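Local coordinates for REP-associated tyrosine transposase (Escherichia coli, PDB 4ER8), which binds repeated extragenic palindrome (REP) DNA hairpins and cleaves and recombines the mosaic elements built from them, as a metal-dependent HUH transposase, at residues N51-L56 against S75-I80; V113-I118 against T155-G160; H123-V126 against D131-F134. All coordinates share one frame; numbering follows the deposited sequence.

Contact 1. Residues N51-L56 against S75-I80; sequences NAWVVL and SRWREI. With nucleotides of chain B.
W53 of strand 49-55 overlaps the far end of the W77 indole of helix 73-87; the two side chains come from opposite directions, CZ2 of W53 lying 3.9 Å from CH2 of W77. Their planes are turned by 64°, with the six-membered rings' centroids 5.8 Å apart. I80, one turn on, brings CD1 to within 4.3 Å of W53 CH2, at the edge of that indole. W64, M60 and C62 of strand 59-65 and I39 and V42 of helix 32-45 add to the apolar layer.

R78 lies on the DNA side of the same helix. CG is anti to the backbone N (chi1 -174°) and the chain then bends at chi2 and chi3, bringing CG 3.4 Å from O4' of DT29 of chain B. NE donates to O2 of DT29 of chain B over 3.3 Å and at a bent 136°, while O2 of DT11 of chain B sits 3.5 Å above one guanidinium face. Replacing R78 by alanine is likely to leave O2 of DT29 of chain B without this donor and to open a gap beside the two thymines. Helix 73-87 is thus apolar toward the sheet and meets the DNA through R78, which bonds to one thymine O2 and packs against another.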
loop_
_atom_site.group_PDB
_atom_site.type_symbol
_atom_site.label_atom_id
_atom_site.label_comp_id
_atom_site.label_asym_id
_atom_site.label_seq_id
_atom_site.Cartn_x
_atom_site.Cartn_y
_atom_site.Cartn_z
ATOM N N ASN A 51 6.663 -4.197 5.051
ATOM C CA ASN A 51 7.019 -5.393 4.308
ATOM C C ASN A 51 7.075 -5.068 2.815
ATOM O O ASN A 51 8.059 -5.420 2.137
ATOM C CB ASN A 51 6.028 -6.506 4.583
ATOM C CG ASN A 51 6.176 -7.085 5.962
ATOM O OD1 ASN A 51 7.042 -7.904 6.195
ATOM N ND2 ASN A 51 5.317 -6.679 6.884
ATOM N N ALA A 52 6.047 -4.382 2.312
ATOM C CA ALA A 52 6.070 -3.895 0.952
ATOM C C ALA A 52 5.080 -2.760 0.694
ATOM O O ALA A 52 4.110 -2.600 1.422
ATOM C CB ALA A 52 5.843 -5.026 -0.023
ATOM N N TRP A 53 5.322 -1.988 -0.364
ATOM C CA TRP A 53 4.420 -0.912 -0.680
ATOM C C TRP A 53 4.564 -0.522 -2.158
ATOM O O TRP A 53 5.682 -0.459 -2.640
ATOM C CB TRP A 53 4.777 0.252 0.240
ATOM C CG TRP A 53 3.731 1.275 0.506
ATOM C CD1 TRP A 53 2.911 1.890 -0.406
ATOM C CD2 TRP A 53 3.448 1.879 1.777
ATOM N NE1 TRP A 53 2.106 2.811 0.244
ATOM C CE2 TRP A 53 2.438 2.831 1.576
ATOM C CE3 TRP A 53 3.959 1.698 3.075
ATOM C CZ2 TRP A 53 1.919 3.598 2.628
ATOM C CZ3 TRP A 53 3.441 2.447 4.114
ATOM C CH2 TRP A 53 2.429 3.378 3.895
ATOM N N VAL A 54 3.451 -0.331 -2.878
ATOM C CA VAL A 54 3.461 0.453 -4.117
ATOM C C VAL A 54 2.621 1.707 -3.962
ATOM O O VAL A 54 1.591 1.719 -3.275
ATOM C CB VAL A 54 2.761 -0.199 -5.302
ATOM C CG1 VAL A 54 3.705 -0.898 -6.177
ATOM C CG2 VAL A 54 1.579 -1.043 -4.857
ATOM N N VAL A 55 3.019 2.736 -4.686
ATOM C CA VAL A 55 2.178 3.892 -4.868
ATOM C C VAL A 55 1.835 4.025 -6.343
ATOM O O VAL A 55 2.703 4.024 -7.208
ATOM C CB VAL A 55 2.914 5.130 -4.474
ATOM C CG1 VAL A 55 1.994 6.352 -4.659
ATOM C CG2 VAL A 55 3.440 4.977 -3.043
ATOM N N LEU A 56 0.562 4.165 -6.628
ATOM C CA LEU A 56 0.190 4.397 -7.987
ATOM C C LEU A 56 -0.219 5.853 -8.028
ATOM O O LEU A 56 -0.215 6.511 -6.970
ATOM C CB LEU A 56 -0.870 3.395 -8.447
ATOM C CG LEU A 56 -0.068 2.079 -8.550
ATOM C CD1 LEU A 56 -0.385 1.101 -7.422
ATOM C CD2 LEU A 56 -0.181 1.408 -9.904
ATOM N N SER A 75 -5.234 3.680 13.732
ATOM C CA SER A 75 -4.571 4.959 14.022
ATOM C C SER A 75 -3.550 5.279 12.970
ATOM O O SER A 75 -3.538 6.378 12.407
ATOM C CB SER A 75 -3.896 4.859 15.362
ATOM O OG SER A 75 -4.868 4.548 16.328
ATOM N N ARG A 76 -2.689 4.303 12.690
ATOM C CA ARG A 76 -1.604 4.545 11.789
ATOM C C ARG A 76 -2.122 5.056 10.453
ATOM O O ARG A 76 -1.580 6.008 9.929
ATOM C CB ARG A 76 -0.693 3.322 11.669
ATOM C CG ARG A 76 0.020 2.957 13.003
ATOM C CD ARG A 76 0.804 1.654 12.865
ATOM N NE ARG A 76 1.687 1.310 13.977
ATOM C CZ ARG A 76 1.322 0.706 15.116
ATOM N NH1 ARG A 76 0.053 0.410 15.364
ATOM N NH2 ARG A 76 2.241 0.387 16.037
ATOM N N TRP A 77 -3.202 4.466 9.924
ATOM C CA TRP A 77 -3.708 4.896 8.639
ATOM C C TRP A 77 -4.371 6.224 8.812
ATOM O O TRP A 77 -4.412 7.040 7.881
ATOM C CB TRP A 77 -4.724 3.915 8.068
ATOM C CG TRP A 77 -4.132 2.873 7.188
ATOM C CD1 TRP A 77 -4.281 1.544 7.317
ATOM C CD2 TRP A 77 -3.292 3.075 6.044
ATOM N NE1 TRP A 77 -3.577 0.887 6.341
ATOM C CE2 TRP A 77 -2.965 1.806 5.539
ATOM C CE3 TRP A 77 -2.771 4.207 5.409
ATOM C CZ2 TRP A 77 -2.155 1.622 4.417
ATOM C CZ3 TRP A 77 -1.975 4.030 4.278
ATOM C CH2 TRP A 77 -1.670 2.741 3.800
ATOM N N ARG A 78 -4.930 6.452 9.988
ATOM C CA ARG A 78 -5.666 7.692 10.146
ATOM C C ARG A 78 -4.695 8.850 10.110
ATOM O O ARG A 78 -4.936 9.857 9.422
ATOM C CB ARG A 78 -6.497 7.719 11.399
ATOM C CG ARG A 78 -7.344 8.944 11.446
ATOM C CD ARG A 78 -7.456 9.493 12.821
ATOM N NE ARG A 78 -8.330 8.749 13.741
ATOM C CZ ARG A 78 -7.927 8.275 14.916
ATOM N NH1 ARG A 78 -6.646 8.437 15.323
ATOM N NH2 ARG A 78 -8.801 7.652 15.689
ATOM N N GLU A 79 -3.568 8.685 10.789
ATOM C CA GLU A 79 -2.597 9.740 10.759
ATOM C C GLU A 79 -2.025 9.898 9.355
ATOM O O GLU A 79 -1.942 11.019 8.841
ATOM C CB GLU A 79 -1.518 9.545 11.828
ATOM C CG GLU A 79 -1.999 9.641 13.322
ATOM C CD GLU A 79 -2.825 10.916 13.659
ATOM O OE1 GLU A 79 -2.668 11.980 12.970
ATOM O OE2 GLU A 79 -3.624 10.846 14.632
ATOM N N ILE A 80 -1.691 8.802 8.674
ATOM C CA ILE A 80 -1.050 8.956 7.361
ATOM C C ILE A 80 -1.883 9.772 6.404
ATOM O O ILE A 80 -1.398 10.739 5.844
ATOM C CB ILE A 80 -0.644 7.608 6.714
ATOM C CG1 ILE A 80 0.387 6.888 7.578
ATOM C CG2 ILE A 80 -0.075 7.814 5.319
ATOM C CD1 ILE A 80 0.547 5.475 7.203
ATOM P P DT B 29 -8.584 13.249 5.825
ATOM O OP1 DT B 29 -7.235 12.881 5.311
ATOM O OP2 DT B 29 -9.692 13.605 4.909
ATOM O "O5'" DT B 29 -9.084 12.188 6.932
ATOM C "C5'" DT B 29 -8.048 11.536 7.686
ATOM C "C4'" DT B 29 -8.566 10.331 8.449
ATOM O "O4'" DT B 29 -9.339 10.838 9.527
ATOM C "C3'" DT B 29 -9.500 9.395 7.682
ATOM O "O3'" DT B 29 -8.941 8.067 7.670
ATOM C "C2'" DT B 29 -10.849 9.529 8.380
ATOM C "C1'" DT B 29 -10.442 10.013 9.758
ATOM N N1 DT B 29 -11.471 10.880 10.396
ATOM C C2 DT B 29 -11.702 10.728 11.738
ATOM O O2 DT B 29 -11.107 9.927 12.407
ATOM N N3 DT B 29 -12.657 11.545 12.277
ATOM C C4 DT B 29 -13.381 12.478 11.561
ATOM O O4 DT B 29 -14.224 13.179 12.062
ATOM C C5 DT B 29 -13.102 12.586 10.175
ATOM C C7 DT B 29 -13.890 13.572 9.387
ATOM C C6 DT B 29 -12.161 11.799 9.640
ATOM P P DC B 30 -9.803 6.788 7.270
ATOM O OP1 DC B 30 -8.942 5.879 6.497
ATOM O OP2 DC B 30 -11.116 7.190 6.695
ATOM O "O5'" DC B 30 -10.115 6.179 8.733
ATOM C "C5'" DC B 30 -9.063 5.744 9.541
ATOM C "C4'" DC B 30 -9.549 5.223 10.888
ATOM O "O4'" DC B 30 -10.146 6.306 11.606
ATOM C "C3'" DC B 30 -10.620 4.164 10.878
ATOM O "O3'" DC B 30 -9.968 2.938 10.919
ATOM C "C2'" DC B 30 -11.368 4.392 12.176
ATOM C "C1'" DC B 30 -11.230 5.880 12.406
ATOM N N1 DC B 30 -12.398 6.762 12.017
ATOM C C2 DC B 30 -13.405 7.045 12.913
ATOM O O2 DC B 30 -13.341 6.511 14.010
ATOM N N3 DC B 30 -14.443 7.870 12.557
ATOM C C4 DC B 30 -14.477 8.405 11.329
ATOM N N4 DC B 30 -15.479 9.206 11.007
ATOM C C5 DC B 30 -13.451 8.146 10.381
ATOM C C6 DC B 30 -12.441 7.340 10.775
ATOM P P DT B 11 -11.418 8.849 23.099
ATOM O OP1 DT B 11 -10.851 8.103 24.257
ATOM O OP2 DT B 11 -11.869 10.275 23.154
ATOM O "O5'" DT B 11 -10.395 8.800 21.871
ATOM C "C5'" DT B 11 -9.711 7.610 21.588
ATOM C "C4'" DT B 11 -8.808 7.952 20.443
ATOM O "O4'" DT B 11 -9.603 8.694 19.496
ATOM C "C3'" DT B 11 -7.644 8.858 20.812
ATOM O "O3'" DT B 11 -6.509 8.217 20.298
ATOM C "C2'" DT B 11 -7.908 10.166 20.066
ATOM C "C1'" DT B 11 -8.840 9.746 18.954
ATOM N N1 DT B 11 -9.833 10.788 18.556
ATOM C C2 DT B 11 -9.687 11.443 17.336
ATOM O O2 DT B 11 -8.771 11.227 16.572
ATOM N N3 DT B 11 -10.635 12.380 17.024
ATOM C C4 DT B 11 -11.703 12.719 17.827
ATOM O O4 DT B 11 -12.513 13.579 17.484
ATOM C C5 DT B 11 -11.824 12.006 19.081
ATOM C C7 DT B 11 -12.972 12.318 19.982
ATOM C C6 DT B 11 -10.897 11.083 19.402
#

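Contact 2. Residues V113-I118 against T155-G160. With nucleotides of chain B.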
loop_
_atom_site.group_PDB
_atom_site.type_symbol
_atom_site.label_atom_id
_atom_site.label_comp_id
_atom_site.label_asym_id
_atom_site.label_seq_id
_atom_site.Cartn_x
_atom_site.Cartn_y
_atom_site.Cartn_z
ATOM N N VAL A 113 2.864 -9.978 -1.746
ATOM C CA VAL A 113 4.003 -9.093 -2.068
ATOM C C VAL A 113 4.113 -8.980 -3.608
ATOM O O VAL A 113 4.302 -7.891 -4.140
ATOM C CB VAL A 113 5.377 -9.544 -1.489
ATOM C CG1 VAL A 113 6.468 -8.680 -2.061
ATOM C CG2 VAL A 113 5.459 -9.524 0.066
ATOM N N ASP A 114 3.993 -10.108 -4.304
ATOM C CA ASP A 114 4.069 -10.178 -5.737
ATOM C C ASP A 114 2.989 -9.242 -6.289
ATOM O O ASP A 114 3.251 -8.378 -7.170
ATOM C CB ASP A 114 3.735 -11.595 -6.220
ATOM C CG ASP A 114 4.831 -12.641 -5.924
ATOM O OD1 ASP A 114 5.977 -12.354 -5.481
ATOM O OD2 ASP A 114 4.509 -13.811 -6.186
ATOM N N TYR A 115 1.774 -9.420 -5.767
ATOM C CA TYR A 115 0.648 -8.651 -6.216
ATOM C C TYR A 115 1.003 -7.178 -6.127
ATOM O O TYR A 115 0.630 -6.374 -6.999
ATOM C CB TYR A 115 -0.552 -8.888 -5.329
ATOM C CG TYR A 115 -1.769 -8.209 -5.903
ATOM C CD1 TYR A 115 -2.684 -8.913 -6.698
ATOM C CD2 TYR A 115 -2.010 -6.857 -5.673
ATOM C CE1 TYR A 115 -3.823 -8.294 -7.206
ATOM C CE2 TYR A 115 -3.167 -6.224 -6.182
ATOM C CZ TYR A 115 -4.056 -6.952 -6.948
ATOM O OH TYR A 115 -5.154 -6.314 -7.494
ATOM N N ILE A 116 1.710 -6.814 -5.058
ATOM C CA ILE A 116 2.038 -5.444 -4.922
ATOM C C ILE A 116 2.952 -4.998 -6.061
ATOM O O ILE A 116 2.599 -4.057 -6.776
ATOM C CB ILE A 116 2.596 -5.119 -3.551
ATOM C CG1 ILE A 116 1.417 -5.012 -2.563
ATOM C CG2 ILE A 116 3.406 -3.820 -3.640
ATOM C CD1 ILE A 116 1.724 -5.359 -1.156
ATOM N N TYR A 117 4.071 -5.705 -6.253
ATOM C CA TYR A 117 5.063 -5.305 -7.240
ATOM C C TYR A 117 4.579 -5.456 -8.685
ATOM O O TYR A 117 5.031 -4.720 -9.557
ATOM C CB TYR A 117 6.438 -5.992 -7.015
ATOM C CG TYR A 117 7.035 -5.686 -5.643
ATOM C CD1 TYR A 117 7.680 -6.679 -4.881
ATOM C CD2 TYR A 117 6.922 -4.407 -5.082
ATOM C CE1 TYR A 117 8.195 -6.384 -3.601
ATOM C CE2 TYR A 117 7.439 -4.114 -3.829
ATOM C CZ TYR A 117 8.058 -5.099 -3.088
ATOM O OH TYR A 117 8.554 -4.771 -1.835
ATOM N N ILE A 118 3.670 -6.393 -8.939
ATOM C CA ILE A 118 3.068 -6.542 -10.262
ATOM C C ILE A 118 2.044 -5.466 -10.581
ATOM O O ILE A 118 1.679 -5.246 -11.730
ATOM C CB ILE A 118 2.385 -7.892 -10.397
ATOM C CG1 ILE A 118 3.423 -8.951 -10.730
ATOM C CG2 ILE A 118 1.353 -7.894 -11.493
ATOM C CD1 ILE A 118 2.974 -10.360 -10.296
ATOM N N THR A 155 -2.649 -11.397 -11.490
ATOM C CA THR A 155 -3.853 -12.091 -10.960
ATOM C C THR A 155 -5.023 -11.156 -10.533
ATOM O O THR A 155 -4.874 -9.929 -10.415
ATOM C CB THR A 155 -3.514 -13.084 -9.787
ATOM O OG1 THR A 155 -3.221 -12.356 -8.587
ATOM C CG2 THR A 155 -2.329 -13.956 -10.119
ATOM N N ASP A 156 -6.185 -11.759 -10.269
ATOM C CA ASP A 156 -7.380 -11.007 -9.903
ATOM C C ASP A 156 -8.109 -11.312 -8.593
ATOM O O ASP A 156 -9.270 -10.901 -8.460
ATOM C CB ASP A 156 -8.388 -11.074 -11.050
ATOM C CG ASP A 156 -8.321 -9.853 -11.933
ATOM O OD1 ASP A 156 -9.050 -8.873 -11.621
ATOM O OD2 ASP A 156 -7.502 -9.853 -12.892
ATOM N N PHE A 157 -7.497 -11.982 -7.612
ATOM C CA PHE A 157 -8.233 -12.182 -6.360
ATOM C C PHE A 157 -8.605 -10.802 -5.849
ATOM O O PHE A 157 -7.887 -9.846 -6.070
ATOM C CB PHE A 157 -7.452 -12.976 -5.319
ATOM C CG PHE A 157 -6.206 -12.291 -4.838
ATOM C CD1 PHE A 157 -6.275 -11.235 -3.914
ATOM C CD2 PHE A 157 -4.949 -12.706 -5.297
ATOM C CE1 PHE A 157 -5.104 -10.582 -3.474
ATOM C CE2 PHE A 157 -3.764 -12.067 -4.860
ATOM C CZ PHE A 157 -3.850 -11.000 -3.944
ATOM N N SER A 158 -9.764 -10.689 -5.220
ATOM C CA SER A 158 -10.277 -9.418 -4.732
ATOM C C SER A 158 -9.365 -8.863 -3.634
ATOM O O SER A 158 -8.936 -9.603 -2.769
ATOM C CB SER A 158 -11.691 -9.616 -4.204
ATOM O OG SER A 158 -11.606 -10.151 -2.912
ATOM N N ALA A 159 -9.112 -7.553 -3.680
ATOM C CA ALA A 159 -7.924 -6.944 -3.081
ATOM C C ALA A 159 -8.139 -5.448 -2.780
ATOM O O ALA A 159 -7.180 -4.683 -2.648
ATOM C CB ALA A 159 -6.777 -7.104 -4.040
ATOM N N GLY A 160 -9.391 -5.026 -2.721
ATOM C CA GLY A 160 -9.708 -3.650 -2.445
ATOM C C GLY A 160 -9.640 -2.686 -3.610
ATOM O O GLY A 160 -9.948 -1.503 -3.434
ATOM P P DA B 3 -18.248 -5.567 3.005
ATOM O OP1 DA B 3 -18.514 -4.473 3.941
ATOM O OP2 DA B 3 -19.403 -6.441 2.772
ATOM O "O5'" DA B 3 -17.619 -5.218 1.580
ATOM C "C5'" DA B 3 -16.448 -4.444 1.442
ATOM C "C4'" DA B 3 -16.789 -2.965 1.681
ATOM O "O4'" DA B 3 -15.589 -2.165 1.611
ATOM C "C3'" DA B 3 -17.771 -2.312 0.742
ATOM O "O3'" DA B 3 -18.372 -1.307 1.457
ATOM C "C2'" DA B 3 -16.844 -1.723 -0.313
ATOM C "C1'" DA B 3 -15.684 -1.238 0.564
ATOM N N9 DA B 3 -14.319 -1.217 0.029
ATOM C C8 DA B 3 -13.729 -2.081 -0.853
ATOM N N7 DA B 3 -12.474 -1.792 -1.102
ATOM C C5 DA B 3 -12.227 -0.658 -0.343
ATOM C C6 DA B 3 -11.077 0.153 -0.169
ATOM N N6 DA B 3 -9.867 -0.042 -0.769
ATOM N N1 DA B 3 -11.205 1.176 0.697
ATOM C C2 DA B 3 -12.369 1.373 1.297
ATOM N N3 DA B 3 -13.503 0.698 1.188
ATOM C C4 DA B 3 -13.352 -0.315 0.361
ATOM P P DG B 4 -19.685 -0.497 0.903
ATOM O OP1 DG B 4 -20.359 0.016 2.114
ATOM O OP2 DG B 4 -20.367 -1.324 -0.115
ATOM O "O5'" DG B 4 -19.136 0.811 0.182
ATOM C "C5'" DG B 4 -18.314 1.737 0.841
ATOM C "C4'" DG B 4 -17.599 2.554 -0.219
ATOM O "O4'" DG B 4 -16.816 1.612 -0.998
ATOM C "C3'" DG B 4 -18.482 3.285 -1.238
ATOM O "O3'" DG B 4 -17.782 4.417 -1.668
ATOM C "C2'" DG B 4 -18.568 2.294 -2.399
ATOM C "C1'" DG B 4 -17.135 1.778 -2.396
ATOM N N9 DG B 4 -16.898 0.482 -3.062
ATOM C C8 DG B 4 -17.817 -0.484 -3.385
ATOM N N7 DG B 4 -17.318 -1.547 -3.947
ATOM C C5 DG B 4 -15.959 -1.273 -3.997
ATOM C C6 DG B 4 -14.868 -2.067 -4.493
ATOM O O6 DG B 4 -14.940 -3.209 -5.010
ATOM N N1 DG B 4 -13.610 -1.451 -4.350
ATOM C C2 DG B 4 -13.443 -0.235 -3.772
ATOM N N2 DG B 4 -12.187 0.219 -3.746
ATOM N N3 DG B 4 -14.446 0.524 -3.305
ATOM C C4 DG B 4 -15.681 -0.048 -3.445
#
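Y115 projects from helix 106-122 onto the loop 155-160, beside the nickel site of this HUH nuclease fold. Its CG stands anti to the backbone N (chi1 -173°), which carries the phenol away from the helix and between T155, F157 and A159. The position, with the side chain about 5 Å from the nickel, is consistent with that of the single catalytic tyrosine of such enzymes.

F157 adopts the less usual first torsion, chi1 64°, with CG between its own backbone N and carbonyl carbon. This folds the phenyl ring back toward the helix, and its far corner CZ comes within 3.6 Å of Y115 CD1. The ring planes make 41°, with centroids 5.0 Å apart, a slanted meeting in which Y115 CE1 lies above the rim of the phenyl face. T155 comes from another direction: its OG1 is in the plane of the tyrosine ring, at the edge, 4.0 Å from CD1. Beyond, the methyl CB of A159 approaches the phenol end, 3.9 Å from Y115 OH. That hydroxyl is hydrogen-bonded to OE2 of E161, itself a nickel ligand, so the phenol is held from both ends, by the helix and by the metal site.

Next to A159 the loop turns to the DNA: the carbonyl O of G160 accepts two hydrogen bonds, from N6 of DA3 of chain B at 3.0 Å and from N2 of DG4 of chain B at 2.8 Å.

Contact 3. Residues H123-V126 against D131-F134. With NI (nickel (II) ion), chain C.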
loop_
_atom_site.group_PDB
_atom_site.type_symbol
_atom_site.label_atom_id
_atom_site.label_comp_id
_atom_site.label_asym_id
_atom_site.label_seq_id
_atom_site.Cartn_x
_atom_site.Cartn_y
_atom_site.Cartn_z
ATOM N N HIS A 123 -2.134 -2.428 -13.894
ATOM C CA HIS A 123 -2.925 -1.236 -14.070
ATOM C C HIS A 123 -2.626 -0.521 -15.400
ATOM O O HIS A 123 -3.294 0.475 -15.754
ATOM C CB HIS A 123 -2.756 -0.299 -12.881
ATOM C CG HIS A 123 -3.482 -0.744 -11.645
ATOM N ND1 HIS A 123 -4.856 -0.880 -11.591
ATOM C CD2 HIS A 123 -3.028 -1.026 -10.397
ATOM C CE1 HIS A 123 -5.214 -1.241 -10.367
ATOM N NE2 HIS A 123 -4.123 -1.341 -9.625
ATOM N N GLY A 124 -1.631 -1.040 -16.124
ATOM C CA GLY A 124 -1.316 -0.570 -17.471
ATOM C C GLY A 124 -0.302 0.553 -17.515
ATOM O O GLY A 124 -0.026 1.100 -18.579
ATOM N N TRP A 125 0.252 0.916 -16.366
ATOM C CA TRP A 125 1.265 1.959 -16.332
ATOM C C TRP A 125 2.558 1.549 -17.023
ATOM O O TRP A 125 3.147 2.354 -17.729
ATOM C CB TRP A 125 1.548 2.426 -14.897
ATOM C CG TRP A 125 0.321 2.993 -14.235
ATOM C CD1 TRP A 125 -0.419 2.414 -13.240
ATOM C CD2 TRP A 125 -0.342 4.232 -14.556
ATOM N NE1 TRP A 125 -1.468 3.224 -12.902
ATOM C CE2 TRP A 125 -1.452 4.344 -13.690
ATOM C CE3 TRP A 125 -0.097 5.265 -15.484
ATOM C CZ2 TRP A 125 -2.343 5.443 -13.730
ATOM C CZ3 TRP A 125 -0.985 6.380 -15.516
ATOM C CH2 TRP A 125 -2.089 6.447 -14.640
ATOM N N VAL A 126 3.007 0.311 -16.812
ATOM C CA VAL A 126 4.310 -0.140 -17.330
ATOM C C VAL A 126 4.251 -1.571 -17.864
ATOM O O VAL A 126 3.340 -2.304 -17.550
ATOM C CB VAL A 126 5.444 -0.006 -16.274
ATOM C CG1 VAL A 126 5.640 1.459 -15.847
ATOM C CG2 VAL A 126 5.178 -0.893 -15.062
ATOM N N ASP A 131 10.268 -1.089 -14.325
ATOM C CA ASP A 131 10.071 0.250 -14.886
ATOM C C ASP A 131 9.435 1.213 -13.906
ATOM O O ASP A 131 9.632 2.414 -14.045
ATOM C CB ASP A 131 9.233 0.241 -16.176
ATOM C CG ASP A 131 9.930 -0.455 -17.319
ATOM O OD1 ASP A 131 11.189 -0.383 -17.384
ATOM O OD2 ASP A 131 9.211 -1.072 -18.132
ATOM N N TRP A 132 8.704 0.703 -12.914
ATOM C CA TRP A 132 8.029 1.565 -11.939
ATOM C C TRP A 132 8.881 1.892 -10.722
ATOM O O TRP A 132 9.204 0.996 -9.923
ATOM C CB TRP A 132 6.703 0.953 -11.487
ATOM C CG TRP A 132 5.766 1.928 -10.829
ATOM C CD1 TRP A 132 5.453 2.011 -9.486
ATOM C CD2 TRP A 132 5.005 2.952 -11.476
ATOM N NE1 TRP A 132 4.546 3.030 -9.262
ATOM C CE2 TRP A 132 4.251 3.625 -10.462
ATOM C CE3 TRP A 132 4.890 3.382 -12.803
ATOM C CZ2 TRP A 132 3.398 4.699 -10.748
ATOM C CZ3 TRP A 132 4.013 4.469 -13.087
ATOM C CH2 TRP A 132 3.292 5.103 -12.064
ATOM N N PRO A 133 9.252 3.177 -10.581
ATOM C CA PRO A 133 10.095 3.631 -9.473
ATOM C C PRO A 133 9.372 3.817 -8.168
ATOM O O PRO A 133 10.008 3.932 -7.132
ATOM C CB PRO A 133 10.596 4.992 -9.948
ATOM C CG PRO A 133 9.598 5.445 -10.969
ATOM C CD PRO A 133 9.180 4.181 -11.662
ATOM N N PHE A 134 8.048 3.866 -8.213
ATOM C CA PHE A 134 7.279 4.268 -7.036
ATOM C C PHE A 134 6.904 3.077 -6.171
ATOM O O PHE A 134 5.716 2.821 -5.946
ATOM C CB PHE A 134 6.023 5.025 -7.472
ATOM C CG PHE A 134 6.312 6.314 -8.166
ATOM C CD1 PHE A 134 6.019 6.473 -9.514
ATOM C CD2 PHE A 134 6.911 7.372 -7.479
ATOM C CE1 PHE A 134 6.310 7.671 -10.190
ATOM C CE2 PHE A 134 7.212 8.595 -8.137
ATOM C CZ PHE A 134 6.917 8.736 -9.498
HETATM NI NI NI C . -4.008 -1.605 -7.618
#
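W125 and W132 lie side by side and point the same way, the first resting on the second through its methylene: W125 CB is 3.7 Å from W132 CZ3. Their planes are inclined by 35°, and CH2 of W132 lies over the rim of one W125 face, whereas the other face has the carbonyl O of H123 above it. V126 meets the same indole differently. It crosses W132 at about a right angle and sets CG1 against the ring edge, near its plane, 3.7 Å from CE3; the branch gets there by standing anti to the carbonyl carbon of V126 (chi1 -61°). D131 passes V126 in the opposite direction: CB of D131 touches both CB and CG1 of V126, each at 3.8 Å, and the carboxylate takes no part.

The first segment is the exit from helix 106-122, where G124, with positive phi (91°), ends the helix in a Schellman motif. At those angles a side chain would run into the carbonyl O of H123. The chain then doubles back, and the second segment returns alongside it to reach the sheet.

W132 is also held at its polar end, since NE1 gives a hydrogen bond to the carbonyl O of V55 on strand 49-55. F134 covers part of one W132 face with CD1, near the rim. At the other end of the contact H123, which does not touch the second segment, binds nickel through NE2 at 2.0 Å, sharing the ion with H59, H61, N119 and E161.

How the contacts relate
The three contacts fan out from strand 49-55, an edge of the four-stranded antiparallel sheet. W53 faces helix 73-87 in contact 1, while its neighbours A52 and V54 pack on Y117 and I116 of helix 106-122, the helix of contact 2; the centres of contacts 1 and 2 are about 16 Å apart. Contact 3, centred about 18 Å from contact 1 and 14 Å from contact 2, starts where that helix ends and returns to the strand, V55 N bonding to F134 O. Along the chain contact 1 closes first; contact 3 then falls wholly between the two segments of contact 2. Helices 73-87 and 106-122 both pack on the sheet, DNA is met in contacts 1 and 2, and the metal site lies by contacts 2 and 3.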